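Local structure of uncharacterized protein (Legionella longbeachae NSW150, 4JZA) at residues T70-K74 with Q75-A79; R680-A683 with R684-E688. The protein probably removes the 3-phosphate from phosphoinositide lipids by hydrolysis, and may so alter host lipid metabolism during Legionella infection. All blocks are in the same frame, centred on the assembly; numbering follows the deposited sequence.

Contact 1: residues T70-K74 with Q75-A79; sequences TPLTK and QTLKA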
loop_
_atom_site.group_PDB
_atom_site.type_symbol
_atom_site.label_atom_id
_atom_site.label_comp_id
_atom_site.label_asym_id
_atom_site.label_seq_id
_atom_site.Cartn_x
_atom_site.Cartn_y
_atom_site.Cartn_z
ATOM N N THR A 70 4.577 10.757 24.362
ATOM C CA THR A 70 3.982 9.761 25.252
ATOM C C THR A 70 5.059 9.224 26.151
ATOM O O THR A 70 6.179 9.052 25.697
ATOM C CB THR A 70 3.419 8.599 24.403
ATOM O OG1 THR A 70 2.156 8.984 23.881
ATOM C CG2 THR A 70 3.168 7.382 25.160
ATOM N N PRO A 71 4.723 8.926 27.424
ATOM C CA PRO A 71 5.656 8.257 28.321
ATOM C C PRO A 71 5.755 6.734 28.121
ATOM O O PRO A 71 6.269 6.028 28.984
ATOM C CB PRO A 71 5.044 8.542 29.695
ATOM C CG PRO A 71 3.577 8.428 29.434
ATOM C CD PRO A 71 3.403 9.093 28.076
ATOM N N LEU A 72 5.261 6.207 27.019
ATOM C CA LEU A 72 5.175 4.786 26.871
ATOM C C LEU A 72 6.422 4.299 26.143
ATOM O O LEU A 72 6.979 4.997 25.287
ATOM C CB LEU A 72 3.916 4.433 26.110
ATOM C CG LEU A 72 2.553 4.775 26.718
ATOM C CD1 LEU A 72 1.442 4.367 25.755
ATOM C CD2 LEU A 72 2.344 4.046 28.032
ATOM N N THR A 73 6.859 3.094 26.486
ATOM C CA THR A 73 8.067 2.511 25.926
ATOM C C THR A 73 7.665 1.604 24.775
ATOM O O THR A 73 6.519 1.074 24.700
ATOM C CB THR A 73 8.788 1.614 26.951
ATOM O OG1 THR A 73 7.932 0.519 27.340
ATOM C CG2 THR A 73 9.137 2.401 28.206
ATOM N N LYS A 74 8.630 1.392 23.892
ATOM C CA LYS A 74 8.514 0.403 22.865
ATOM C C LYS A 74 8.085 -0.934 23.462
ATOM O O LYS A 74 7.208 -1.622 22.944
ATOM C CB LYS A 74 9.836 0.254 22.140
ATOM C CG LYS A 74 10.203 1.465 21.291
ATOM C CD LYS A 74 11.441 1.169 20.461
ATOM C CE LYS A 74 12.157 2.454 20.063
ATOM N NZ LYS A 74 12.816 2.317 18.734
ATOM N N GLN A 75 8.678 -1.302 24.568
ATOM C CA GLN A 75 8.346 -2.584 25.097
ATOM C C GLN A 75 6.846 -2.654 25.521
ATOM O O GLN A 75 6.141 -3.629 25.251
ATOM C CB GLN A 75 9.366 -2.905 26.162
ATOM C CG GLN A 75 8.959 -3.912 27.188
ATOM C CD GLN A 75 9.697 -3.681 28.512
ATOM O OE1 GLN A 75 10.309 -2.606 28.769
ATOM N NE2 GLN A 75 9.620 -4.688 29.379
ATOM N N THR A 76 6.315 -1.599 26.119
ATOM C CA THR A 76 4.905 -1.612 26.452
ATOM C C THR A 76 4.027 -1.710 25.190
ATOM O O THR A 76 3.065 -2.473 25.200
ATOM C CB THR A 76 4.495 -0.382 27.251
ATOM O OG1 THR A 76 5.117 -0.391 28.552
ATOM C CG2 THR A 76 2.983 -0.359 27.419
ATOM N N LEU A 77 4.340 -0.955 24.128
ATOM C CA LEU A 77 3.565 -1.044 22.893
ATOM C C LEU A 77 3.550 -2.416 22.274
ATOM O O LEU A 77 2.502 -2.973 21.924
ATOM C CB LEU A 77 4.105 -0.090 21.854
ATOM C CG LEU A 77 4.027 1.373 22.315
ATOM C CD1 LEU A 77 4.202 2.372 21.186
ATOM C CD2 LEU A 77 2.722 1.669 23.024
ATOM N N LYS A 78 4.717 -3.000 22.150
ATOM C CA LYS A 78 4.825 -4.313 21.560
ATOM C C LYS A 78 4.102 -5.338 22.405
ATOM O O LYS A 78 3.505 -6.254 21.893
ATOM C CB LYS A 78 6.286 -4.705 21.419
ATOM C CG LYS A 78 7.024 -3.979 20.325
ATOM C CD LYS A 78 8.511 -4.263 20.440
ATOM C CE LYS A 78 9.197 -3.769 19.182
ATOM N NZ LYS A 78 10.681 -3.898 19.182
ATOM N N ALA A 79 4.179 -5.239 23.706
ATOM C CA ALA A 79 3.440 -6.208 24.497
ATOM C C ALA A 79 1.929 -6.038 24.222
ATOM O O ALA A 79 1.220 -7.044 24.086
ATOM C CB ALA A 79 3.767 -6.096 25.983
#
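Helix 74-87 starts here with an N-cap: Thr-73 accepts, through its hydroxyl, the backbone N-H of Thr-76 in the first turn. The bond from Thr-76 N to Thr-73 OG1 is 2.9 Å long and nearly straight, 162° at the hydrogen. Thr-73 holds OG1 between its own N and carbonyl carbon (chi1 61°), which turns the oxygen onto the first turn and brings it to the N-H of Thr-76. The helical ladder then begins with Leu-77 N to Thr-73 O and Lys-78 N to Lys-74 O, each 3.0 Å, the second almost linear at 176°. The side chains of Thr-73 and Thr-76 cross at about a right angle. Thr-76 OG1 probably hydrogen-bonds to the side-chain amide of Gln-685 of helix 676-702, while Lys-78 NZ reaches back to Asp-61 of helix 41-62 in a salt bridge. On the buried side Leu-72, the last residue before the cap, folds its side chain against Leu-77, the fourth residue of the helix, again nearly at right angles. Their contact is made by one methyl from each leucine, Leu-72 CD1 and Leu-77 CD2, 4.0 Å apart.

Contact 2: residues R680-A683 with R684-E688; sequences RLVA and RQLGE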
loop_
_atom_site.group_PDB
_atom_site.type_symbol
_atom_site.label_atom_id
_atom_site.label_comp_id
_atom_site.label_asym_id
_atom_site.label_seq_id
_atom_site.Cartn_x
_atom_site.Cartn_y
_atom_site.Cartn_z
ATOM N N ARG A 680 -4.986 3.148 29.832
ATOM C CA ARG A 680 -4.934 1.683 29.892
ATOM C C ARG A 680 -3.491 1.200 29.838
ATOM O O ARG A 680 -3.105 0.324 30.626
ATOM C CB ARG A 680 -5.708 1.075 28.743
ATOM C CG ARG A 680 -5.385 -0.391 28.508
ATOM C CD ARG A 680 -6.390 -1.048 27.611
ATOM N NE ARG A 680 -7.635 -1.219 28.346
ATOM C CZ ARG A 680 -8.840 -1.076 27.806
ATOM N NH1 ARG A 680 -8.979 -0.704 26.530
ATOM N NH2 ARG A 680 -9.909 -1.250 28.563
ATOM N N LEU A 681 -2.721 1.810 28.934
ATOM C CA LEU A 681 -1.347 1.444 28.695
ATOM C C LEU A 681 -0.415 1.996 29.750
ATOM O O LEU A 681 0.598 1.370 30.065
ATOM C CB LEU A 681 -0.891 1.962 27.314
ATOM C CG LEU A 681 -1.483 1.301 26.052
ATOM C CD1 LEU A 681 -0.866 1.848 24.762
ATOM C CD2 LEU A 681 -1.324 -0.212 26.111
ATOM N N VAL A 682 -0.719 3.188 30.291
ATOM C CA VAL A 682 0.072 3.723 31.391
ATOM C C VAL A 682 -0.075 2.798 32.573
ATOM O O VAL A 682 0.893 2.470 33.218
ATOM C CB VAL A 682 -0.290 5.151 31.689
ATOM C CG1 VAL A 682 0.146 5.577 33.079
ATOM C CG2 VAL A 682 0.351 6.050 30.661
ATOM N N ALA A 683 -1.265 2.295 32.835
ATOM C CA ALA A 683 -1.411 1.411 33.971
ATOM C C ALA A 683 -0.673 0.106 33.746
ATOM O O ALA A 683 -0.212 -0.504 34.694
ATOM C CB ALA A 683 -2.861 1.147 34.278
ATOM N N ARG A 684 -0.620 -0.351 32.511
ATOM C CA ARG A 684 0.020 -1.626 32.227
ATOM C C ARG A 684 1.537 -1.460 32.330
ATOM O O ARG A 684 2.215 -2.306 32.905
ATOM C CB ARG A 684 -0.445 -2.226 30.882
ATOM C CG ARG A 684 -1.441 -3.368 31.077
ATOM C CD ARG A 684 -2.748 -3.216 30.306
ATOM N NE ARG A 684 -2.720 -4.033 29.101
ATOM C CZ ARG A 684 -3.794 -4.419 28.426
ATOM N NH1 ARG A 684 -5.021 -4.058 28.801
ATOM N NH2 ARG A 684 -3.626 -5.168 27.352
ATOM N N GLN A 685 2.053 -0.345 31.841
ATOM C CA GLN A 685 3.455 -0.030 32.061
ATOM C C GLN A 685 3.844 0.131 33.561
ATOM O O GLN A 685 4.905 -0.307 33.957
ATOM C CB GLN A 685 3.852 1.212 31.278
ATOM C CG GLN A 685 5.313 1.505 31.309
ATOM C CD GLN A 685 5.716 2.522 30.265
ATOM O OE1 GLN A 685 6.384 3.429 30.546
ATOM N NE2 GLN A 685 5.223 2.456 29.147
ATOM N N LEU A 686 2.982 0.711 34.391
ATOM C CA LEU A 686 3.223 0.718 35.835
ATOM C C LEU A 686 3.369 -0.703 36.399
ATOM O O LEU A 686 4.237 -0.985 37.221
ATOM C CB LEU A 686 2.096 1.460 36.555
ATOM C CG LEU A 686 2.312 2.967 36.437
ATOM C CD1 LEU A 686 1.052 3.779 36.681
ATOM C CD2 LEU A 686 3.416 3.446 37.370
ATOM N N GLY A 687 2.505 -1.601 35.964
ATOM C CA GLY A 687 2.554 -2.994 36.403
ATOM C C GLY A 687 1.955 -3.160 37.773
ATOM O O GLY A 687 1.689 -2.181 38.478
ATOM N N GLU A 688 1.776 -4.417 38.154
ATOM C CA GLU A 688 1.041 -4.769 39.339
ATOM C C GLU A 688 1.671 -4.164 40.599
ATOM O O GLU A 688 1.003 -3.581 41.451
ATOM C CB GLU A 688 0.970 -6.287 39.449
ATOM C CG GLU A 688 -0.208 -6.774 40.284
ATOM C CD GLU A 688 0.016 -8.158 40.912
ATOM O OE1 GLU A 688 -0.802 -8.607 41.758
ATOM O OE2 GLU A 688 1.009 -8.819 40.559
#
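Arg-680, Leu-681, Val-682 and Ala-683 each accept, through the backbone carbonyl, the N-H of the residue four further on, Arg-684 to Gly-687. Gln-685 N to Leu-681 O, 2.9 Å, is the shortest of the four hydrogen bonds, and Leu-686 N to Val-682 O measures 3.0 Å. Arg-684 N to Arg-680 O is longer at 3.2 Å and bent, with 138° at the hydrogen. This i to i+4 ladder belongs to helix 676-702; Gly-687, with a positive phi (79°), donates to Ala-683 O. Apolar packing follows the same spacing: Val-682 and Leu-686 lie side by side and point the same way, with CG1 of Val-682 4.1 Å from CD1 of Leu-686, and Phe-794 of helix 794-817 touches both. Among the charged groups, the two arginines also run alongside each other. NH1 of Arg-684 comes obliquely to within 3.5 Å of Arg-680 CD, the two guanidinium planes 50° apart. Like charges approach here, Arg-680 NE lying 3.9 Å from Arg-684 NH1; each arginine has a long, weak ion pair, Arg-680 with Glu-754 and Arg-684 with Glu-83, which may temper the repulsion.

Both contacts are local and partly buried, their centres about 10 Å apart on the same side of the chain's centre. Contact 1 adds a side-chain cap to the first main-chain bonds of a helix; the hydrogen bonds across contact 2 are all main-chain. The loop and the start of helix 74-87 meet helix 676-702: Leu-72 packs on Leu-681 and Val-682, and Leu-77 touches Leu-681, forming an apolar seam between 70-79 and 680-688. Gln-685 lies over the capped end, close to Thr-76. In contact 1 Lys-74 is exposed, while Lys-78 lies against helix 41-62; Ala-683 and Leu-686 of contact 2 are buried against helices 748-761 and 794-817, respectively.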